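PDB 4ZL8: Thiol:disulfide interchange protein DsbA from Pseudomonas aeruginosa, which probably forms disulfide bonds in other periplasmic proteins by handing on its own redox-active disulfide. Local coordinates for residues 54-58 with 183-187; 108-112 with 125-129; 37-43 with 153-157. The protein carries 1 engineered substitution. One frame throughout, in Å; residues are numbered along the deposited sequence.

From the N terminus, the chain runs through strand 27-33 into the redox-active segment 37-43, which opens contact 3, and just past helix 38-52 reaches 54-58, which opens contact 1. After strand 58-64 comes a long helical excursion. Within it, contact 2 closes a short loop when 125-129 packs on 108-112. The return to the sheet closes contact 3 at 153-157, and helix 172-188 finally closes contact 1 at 183-187. Contacts 1 and 3 therefore cross, tying the start of helix 38-52 and the loop after it into the thioredoxin fold, while contact 2 lies within both their loops, about 24 Å from contact 3 between centres.

Contact 1. Residues 54-58 with 183-187; sequences LPADV and IEKER
Arg187 reaches from helix 172-188 to Asp57 and grips its carboxylate side-on, with NE and NH2 each taking one oxygen. The bond from Arg187 NE to Asp57 OD2 is 2.7 Å long, that from Arg187 NH2 to Asp57 OD1 2.9 Å, and both are nearly straight. OD2 uses its syn lone pair; OD1 is also met on the syn side, by a donor lying somewhat out of the carboxylate plane. The two flat groups are only 26° apart, and this double hold restrains rotation of each.

Arginine suits the place because its chain is long and its head can serve two acids. From CB to CD it runs extended, then bends at chi3 (-68°), which swings the guanidinium back along its own helix. There NH1 meets Glu184 OE1 at 3.2 Å, one turn earlier, so that Arg187 lies between two carboxylates in a salt-bridge network. On the other side, Asp57 turns its CG between its own backbone N and carbonyl carbon (chi1 62°), and from there both oxygens face the guanidinium edge.

Carbon packing lies beside the charges. Pro55 CG comes obliquely to within 3.4 Å of Arg187 NH2. Val58 CG2 touches both Arg187 NH2 and, at 3.8 Å, Ile183 CG2; these branched side chains cross at about a right angle, and both also rest on Val29 of strand 27-33. Leu54 CD2 approaches Ile183 CD1 more loosely, at 4.3 Å.

Pro55 to Val58 form a type I beta turn with Ala56 and Asp57 at its two corners; Pro55, just before them, offers its carbonyl oxygen to Val58 N. This turn leads from helix 38-52 into strand 58-64, the return of the beta-alpha-beta unit of a thioredoxin fold, here pinned to the C-terminal helix.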
loop_
_atom_site.group_PDB
_atom_site.type_symbol
_atom_site.label_atom_id
_atom_site.label_comp_id
_atom_site.label_asym_id
_atom_site.label_seq_id
_atom_site.Cartn_x
_atom_site.Cartn_y
_atom_site.Cartn_z
ATOM N N LEU A 54 -1.497 7.840 13.442
ATOM C CA LEU A 54 -2.856 8.216 13.052
ATOM C C LEU A 54 -3.836 7.890 14.171
ATOM O O LEU A 54 -3.572 7.024 14.989
ATOM C CB LEU A 54 -3.267 7.518 11.765
ATOM C CG LEU A 54 -2.452 7.949 10.534
ATOM C CD1 LEU A 54 -2.597 6.944 9.388
ATOM C CD2 LEU A 54 -2.911 9.310 10.099
ATOM N N PRO A 55 -4.955 8.616 14.225
ATOM C CA PRO A 55 -5.917 8.412 15.312
ATOM C C PRO A 55 -6.792 7.180 15.091
ATOM O O PRO A 55 -6.713 6.512 14.073
ATOM C CB PRO A 55 -6.758 9.695 15.282
ATOM C CG PRO A 55 -6.669 10.157 13.902
ATOM C CD PRO A 55 -5.303 9.792 13.408
ATOM N N ALA A 56 -7.628 6.912 16.079
ATOM C CA ALA A 56 -8.313 5.631 16.195
ATOM C C ALA A 56 -9.388 5.437 15.136
ATOM O O ALA A 56 -9.801 4.302 14.906
ATOM C CB ALA A 56 -8.905 5.465 17.562
ATOM N N ASP A 57 -9.837 6.503 14.475
ATOM C CA ASP A 57 -10.868 6.371 13.454
ATOM C C ASP A 57 -10.308 6.338 12.047
ATOM O O ASP A 57 -11.068 6.417 11.093
ATOM C CB ASP A 57 -11.929 7.481 13.569
ATOM C CG ASP A 57 -11.360 8.889 13.378
ATOM O OD1 ASP A 57 -10.137 9.070 13.505
ATOM O OD2 ASP A 57 -12.168 9.825 13.153
ATOM N N VAL A 58 -8.986 6.210 11.914
ATOM C CA VAL A 58 -8.353 6.128 10.605
ATOM C C VAL A 58 -7.771 4.722 10.438
ATOM O O VAL A 58 -7.204 4.164 11.360
ATOM C CB VAL A 58 -7.248 7.179 10.487
ATOM C CG1 VAL A 58 -6.483 7.019 9.186
ATOM C CG2 VAL A 58 -7.847 8.575 10.600
ATOM N N ILE A 183 -8.561 13.697 5.523
ATOM C CA ILE A 183 -9.063 12.960 6.674
ATOM C C ILE A 183 -9.998 13.847 7.499
ATOM O O ILE A 183 -11.105 13.415 7.865
ATOM C CB ILE A 183 -7.924 12.410 7.556
ATOM C CG1 ILE A 183 -7.164 11.285 6.829
ATOM C CG2 ILE A 183 -8.460 11.907 8.878
ATOM C CD1 ILE A 183 -5.831 10.996 7.432
ATOM N N GLU A 184 -9.607 15.086 7.781
ATOM C CA GLU A 184 -10.492 15.996 8.502
ATOM C C GLU A 184 -11.792 16.261 7.737
ATOM O O GLU A 184 -12.856 16.356 8.329
ATOM C CB GLU A 184 -9.787 17.321 8.810
ATOM C CG GLU A 184 -8.611 17.202 9.789
ATOM C CD GLU A 184 -8.990 16.874 11.208
ATOM O OE1 GLU A 184 -10.186 16.877 11.582
ATOM O OE2 GLU A 184 -8.054 16.590 11.981
ATOM N N LYS A 185 -11.701 16.367 6.425
ATOM C CA LYS A 185 -12.876 16.590 5.589
ATOM C C LYS A 185 -13.872 15.447 5.810
ATOM O O LYS A 185 -15.079 15.671 5.998
ATOM C CB LYS A 185 -12.442 16.684 4.124
ATOM C CG LYS A 185 -13.579 16.934 3.150
ATOM C CD LYS A 185 -13.045 17.126 1.735
ATOM C CE LYS A 185 -14.142 17.328 0.687
ATOM N NZ LYS A 185 -14.799 18.658 0.770
ATOM N N GLU A 186 -13.352 14.225 5.794
ATOM C CA GLU A 186 -14.207 13.069 5.928
ATOM C C GLU A 186 -14.724 12.928 7.365
ATOM O O GLU A 186 -15.857 12.490 7.570
ATOM C CB GLU A 186 -13.462 11.820 5.477
ATOM C CG GLU A 186 -13.193 11.768 3.989
ATOM C CD GLU A 186 -14.468 11.816 3.213
ATOM O OE1 GLU A 186 -14.807 12.877 2.669
ATOM O OE2 GLU A 186 -15.172 10.793 3.205
ATOM N N ARG A 187 -13.919 13.301 8.359
ATOM C CA ARG A 187 -14.376 13.253 9.748
ATOM C C ARG A 187 -15.530 14.219 9.987
ATOM O O ARG A 187 -16.433 13.937 10.777
ATOM C CB ARG A 187 -13.220 13.540 10.715
ATOM C CG ARG A 187 -13.572 13.314 12.167
ATOM C CD ARG A 187 -12.381 13.486 13.092
ATOM N NE ARG A 187 -11.380 12.432 12.907
ATOM C CZ ARG A 187 -10.146 12.597 12.434
ATOM N NH1 ARG A 187 -9.681 13.798 12.070
ATOM N NH2 ARG A 187 -9.352 11.552 12.333
#

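Contact 2. Residues 108-112 with 125-129; sequences PEEMA and FLSTY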
loop_
_atom_site.group_PDB
_atom_site.type_symbol
_atom_site.label_atom_id
_atom_site.label_comp_id
_atom_site.label_asym_id
_atom_site.label_seq_id
_atom_site.Cartn_x
_atom_site.Cartn_y
_atom_site.Cartn_z
ATOM N N PRO A 108 8.905 -17.474 -5.404
ATOM C CA PRO A 108 8.572 -17.780 -4.009
ATOM C C PRO A 108 9.683 -18.540 -3.275
ATOM O O PRO A 108 9.801 -18.335 -2.079
ATOM C CB PRO A 108 7.257 -18.584 -4.109
ATOM C CG PRO A 108 7.093 -18.931 -5.559
ATOM C CD PRO A 108 7.904 -17.981 -6.361
ATOM N N GLU A 109 10.497 -19.339 -3.946
ATOM C CA GLU A 109 11.604 -19.993 -3.265
ATOM C C GLU A 109 12.600 -18.949 -2.764
ATOM O O GLU A 109 13.068 -19.011 -1.617
ATOM C CB GLU A 109 12.299 -20.996 -4.187
ATOM C CG GLU A 109 11.686 -22.371 -4.131
ATOM C CD GLU A 109 11.883 -23.034 -2.777
ATOM O OE1 GLU A 109 13.003 -22.947 -2.222
ATOM O OE2 GLU A 109 10.917 -23.640 -2.269
ATOM N N GLU A 110 12.931 -17.984 -3.617
ATOM C CA GLU A 110 13.840 -16.927 -3.208
ATOM C C GLU A 110 13.247 -16.133 -2.046
ATOM O O GLU A 110 13.958 -15.781 -1.093
ATOM C CB GLU A 110 14.160 -15.976 -4.352
ATOM C CG GLU A 110 15.328 -15.102 -4.000
ATOM C CD GLU A 110 15.542 -13.980 -4.971
ATOM O OE1 GLU A 110 15.072 -14.095 -6.154
ATOM O OE2 GLU A 110 16.197 -13.001 -4.514
ATOM N N MET A 111 11.965 -15.822 -2.131
ATOM C CA MET A 111 11.314 -15.062 -1.076
ATOM C C MET A 111 11.376 -15.822 0.232
ATOM O O MET A 111 11.727 -15.265 1.266
ATOM C CB MET A 111 9.853 -14.812 -1.413
ATOM C CG MET A 111 9.614 -13.974 -2.645
ATOM S SD MET A 111 7.879 -14.166 -3.114
ATOM C CE MET A 111 7.848 -13.203 -4.605
ATOM N N ALA A 112 11.024 -17.092 0.195
ATOM C CA ALA A 112 10.941 -17.874 1.418
ATOM C C ALA A 112 12.309 -17.977 2.072
ATOM O O ALA A 112 12.435 -17.923 3.289
ATOM C CB ALA A 112 10.392 -19.255 1.123
ATOM N N PHE A 125 4.842 -19.858 4.555
ATOM C CA PHE A 125 4.902 -18.844 3.521
ATOM C C PHE A 125 4.558 -19.447 2.153
ATOM O O PHE A 125 3.729 -18.906 1.430
ATOM C CB PHE A 125 6.283 -18.175 3.452
ATOM C CG PHE A 125 6.371 -17.162 2.350
ATOM C CD1 PHE A 125 5.930 -15.863 2.548
ATOM C CD2 PHE A 125 6.811 -17.518 1.092
ATOM C CE1 PHE A 125 5.973 -14.938 1.528
ATOM C CE2 PHE A 125 6.851 -16.582 0.062
ATOM C CZ PHE A 125 6.434 -15.307 0.280
ATOM N N LEU A 126 5.204 -20.544 1.794
ATOM C CA LEU A 126 4.973 -21.149 0.490
ATOM C C LEU A 126 3.526 -21.632 0.340
ATOM O O LEU A 126 2.917 -21.401 -0.706
ATOM C CB LEU A 126 5.976 -22.273 0.247
ATOM C CG LEU A 126 7.430 -21.793 0.089
ATOM C CD1 LEU A 126 8.357 -22.965 0.054
ATOM C CD2 LEU A 126 7.602 -20.959 -1.172
ATOM N N SER A 127 2.971 -22.302 1.348
ATOM C CA SER A 127 1.590 -22.778 1.292
ATOM C C SER A 127 0.622 -21.607 1.154
ATOM O O SER A 127 -0.345 -21.664 0.389
ATOM C CB SER A 127 1.253 -23.584 2.544
ATOM O OG SER A 127 -0.093 -24.039 2.525
ATOM N N THR A 128 0.877 -20.535 1.900
ATOM C CA THR A 128 0.012 -19.365 1.823
ATOM C C THR A 128 0.155 -18.678 0.467
ATOM O O THR A 128 -0.822 -18.314 -0.173
ATOM C CB THR A 128 0.317 -18.362 2.970
ATOM O OG1 THR A 128 0.168 -19.013 4.228
ATOM C CG2 THR A 128 -0.633 -17.177 2.922
ATOM N N TYR A 129 1.388 -18.521 -0.006
ATOM C CA TYR A 129 1.627 -17.853 -1.273
ATOM C C TYR A 129 0.847 -18.505 -2.401
ATOM O O TYR A 129 0.309 -17.814 -3.258
ATOM C CB TYR A 129 3.130 -17.860 -1.572
ATOM C CG TYR A 129 3.563 -17.094 -2.815
ATOM C CD1 TYR A 129 3.959 -15.771 -2.722
ATOM C CD2 TYR A 129 3.604 -17.701 -4.060
ATOM C CE1 TYR A 129 4.377 -15.070 -3.833
ATOM C CE2 TYR A 129 4.022 -17.007 -5.186
ATOM C CZ TYR A 129 4.390 -15.684 -5.058
ATOM O OH TYR A 129 4.799 -14.980 -6.170
#
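Tyr129 N bonds to Phe125 O at 2.8 Å, which sets one turn apart two aromatic residues that both touch helix 108-116. Beside them Leu126 CD2 packs against Pro108 O at 3.5 Å, with Phe125 CE2 a little farther off. The same Leu126 methyl packs on Pro108 CB and Ala112 CB; the small alanine lets the leucine branch and the Phe125 ring come close to this helix.

Pro108, whose ring suits a helix's first turn because it needs no N-H there, lays CB over one face of Tyr129, 3.9 Å from the ring centroid, a CH-pi contact displaced toward the rim. A chi1 of -175° points the Tyr129 ring away from its own backbone N and across to Pro108 and Met111. The flexible Met111 side chain touches both aromatics: CB packs on Phe125, and SD lies at the edge of that ring while meeting Tyr129 CE1 obliquely at 3.7 Å, both Met-aromatic contacts.

On the exposed side, Glu109 OE2 touches Leu126 CD1, but the carboxylate's salt bridge runs from OE1 to Lys122. Helices 108-116 and 122-129, with segment directions 140° apart, form a roughly antiparallel pair in the helical insertion that distinguishes DsbA from plain thioredoxin.

Contact 3. Residues 37-43 with 153-157; sequences CPHCYAF and VPTMV
Helix 38-52 begins here with Cys37 at its N-cap, and its first turn faces the cis peptide bond between Val153 and Pro154, the CA atoms of Cys40 and Pro154 lying 5.5 Å apart. The disulfide joins Cys37 SG to Cys40 SG, and both sulfurs sit against carbon from the opposite loop. Val153 CG2 touches the pair, 3.7 Å from Cys37 SG and 3.8 Å from Cys40 SG, because this branch is turned between the valine's backbone N and carbonyl carbon. Pro154 CD reaches Cys40 SG at 3.7 Å and His39 CB at 3.8 Å. Proline suits the position: it readily adopts the cis peptide, and its nitrogen, also close to Cys40 SG, carries no hydrogen to offer the sulfur.

Deeper in, Phe43 CD2 approaches Pro154 CB loosely, and Met156 SD lies at the ring's edge, 4.3 Å from Phe43 CE2. The compactly folded, flexible methionine suits the place where helix and strand meet, and Thr175 of helix 172-188 touches both residues.

The CxxC motif facing a cis-proline is the thioredoxin-family active site. Val153 N bonds a glycerol, probably from the crystallisation liquor; in relatives the residue before the cis-proline pairs with substrate backbone, as it may here. The sulfurs' nearest neighbours are mostly carbon, and no hydrogen bond joins the two segments, so the loop packs on the disulfide without bonding to it, compatible with exchange with substrate thiols.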
loop_
_atom_site.group_PDB
_atom_site.type_symbol
_atom_site.label_atom_id
_atom_site.label_comp_id
_atom_site.label_asym_id
_atom_site.label_seq_id
_atom_site.Cartn_x
_atom_site.Cartn_y
_atom_site.Cartn_z
ATOM N N CYS A 37 9.691 -0.245 -6.265
ATOM C CA CYS A 37 9.549 1.109 -6.767
ATOM C C CYS A 37 10.483 2.041 -5.995
ATOM O O CYS A 37 10.335 2.207 -4.794
ATOM C CB CYS A 37 8.066 1.495 -6.645
ATOM S SG CYS A 37 7.628 3.224 -6.430
ATOM N N PRO A 38 11.472 2.646 -6.683
ATOM C CA PRO A 38 12.422 3.465 -5.914
ATOM C C PRO A 38 11.799 4.713 -5.255
ATOM O O PRO A 38 12.250 5.084 -4.171
ATOM C CB PRO A 38 13.489 3.859 -6.939
ATOM C CG PRO A 38 13.198 3.151 -8.146
ATOM C CD PRO A 38 11.891 2.456 -8.075
ATOM N N HIS A 39 10.809 5.350 -5.892
ATOM C CA HIS A 39 10.165 6.483 -5.234
ATOM C C HIS A 39 9.421 6.014 -3.988
ATOM O O HIS A 39 9.320 6.758 -3.005
ATOM C CB HIS A 39 9.181 7.196 -6.149
ATOM C CG HIS A 39 9.808 7.920 -7.297
ATOM N ND1 HIS A 39 9.138 8.897 -8.007
ATOM C CD2 HIS A 39 11.020 7.797 -7.887
ATOM C CE1 HIS A 39 9.913 9.355 -8.970
ATOM N NE2 HIS A 39 11.065 8.704 -8.922
ATOM N N CYS A 40 8.874 4.802 -4.035
ATOM C CA CYS A 40 8.164 4.239 -2.898
ATOM C C CYS A 40 9.145 4.035 -1.748
ATOM O O CYS A 40 8.882 4.421 -0.599
ATOM C CB CYS A 40 7.519 2.916 -3.289
ATOM S SG CYS A 40 6.338 3.038 -4.717
ATOM N N TYR A 41 10.301 3.453 -2.050
ATOM C CA TYR A 41 11.359 3.293 -1.057
ATOM C C TYR A 41 11.736 4.641 -0.446
ATOM O O TYR A 41 11.838 4.769 0.777
ATOM C CB TYR A 41 12.578 2.603 -1.695
ATOM C CG TYR A 41 13.765 2.396 -0.780
ATOM C CD1 TYR A 41 13.683 1.590 0.326
ATOM C CD2 TYR A 41 14.978 2.983 -1.060
ATOM C CE1 TYR A 41 14.764 1.392 1.155
ATOM C CE2 TYR A 41 16.069 2.796 -0.242
ATOM C CZ TYR A 41 15.954 1.990 0.857
ATOM O OH TYR A 41 17.029 1.800 1.696
ATOM N N ALA A 42 11.916 5.648 -1.296
ATOM C CA ALA A 42 12.365 6.944 -0.813
ATOM C C ALA A 42 11.309 7.658 0.038
ATOM O O ALA A 42 11.658 8.509 0.853
ATOM C CB ALA A 42 12.765 7.813 -1.974
ATOM N N PHE A 43 10.037 7.333 -0.169
ATOM C CA PHE A 43 8.930 7.909 0.600
ATOM C C PHE A 43 8.774 7.274 1.968
ATOM O O PHE A 43 8.192 7.889 2.875
ATOM C CB PHE A 43 7.649 7.727 -0.213
ATOM C CG PHE A 43 6.432 8.492 0.279
ATOM C CD1 PHE A 43 6.520 9.777 0.785
ATOM C CD2 PHE A 43 5.183 7.922 0.116
ATOM C CE1 PHE A 43 5.363 10.463 1.185
ATOM C CE2 PHE A 43 4.034 8.601 0.501
ATOM C CZ PHE A 43 4.128 9.879 1.027
ATOM N N VAL A 153 2.735 4.507 -9.068
ATOM C CA VAL A 153 2.955 4.497 -7.629
ATOM C C VAL A 153 4.182 5.343 -7.293
ATOM O O VAL A 153 5.024 5.578 -8.178
ATOM C CB VAL A 153 3.139 3.056 -7.108
ATOM C CG1 VAL A 153 1.833 2.272 -7.268
ATOM C CG2 VAL A 153 4.279 2.341 -7.793
ATOM N N PRO A 154 4.279 5.814 -6.044
ATOM C CA PRO A 154 3.260 5.711 -4.988
ATOM C C PRO A 154 2.095 6.655 -5.252
ATOM O O PRO A 154 2.286 7.774 -5.719
ATOM C CB PRO A 154 4.032 6.099 -3.732
ATOM C CG PRO A 154 5.136 7.000 -4.228
ATOM C CD PRO A 154 5.494 6.522 -5.600
ATOM N N THR A 155 0.885 6.191 -4.924
ATOM C CA THR A 155 -0.330 6.993 -5.040
ATOM C C THR A 155 -1.157 6.768 -3.801
ATOM O O THR A 155 -1.249 5.653 -3.287
ATOM C CB THR A 155 -1.140 6.602 -6.275
ATOM O OG1 THR A 155 -0.380 6.894 -7.452
ATOM C CG2 THR A 155 -2.470 7.353 -6.362
ATOM N N MET A 156 -1.734 7.854 -3.310
ATOM C CA MET A 156 -2.576 7.814 -2.122
ATOM C C MET A 156 -4.046 7.911 -2.523
ATOM O O MET A 156 -4.406 8.635 -3.457
ATOM C CB MET A 156 -2.284 9.019 -1.235
ATOM C CG MET A 156 -0.838 9.191 -0.829
ATOM S SD MET A 156 -0.163 7.784 0.077
ATOM C CE MET A 156 -1.251 7.674 1.463
ATOM N N VAL A 157 -4.889 7.181 -1.791
ATOM C CA VAL A 157 -6.338 7.335 -1.900
ATOM C C VAL A 157 -6.919 7.430 -0.501
ATOM O O VAL A 157 -6.687 6.561 0.343
ATOM C CB VAL A 157 -7.039 6.186 -2.690
ATOM C CG1 VAL A 157 -8.539 6.445 -2.774
ATOM C CG2 VAL A 157 -6.438 6.029 -4.076
#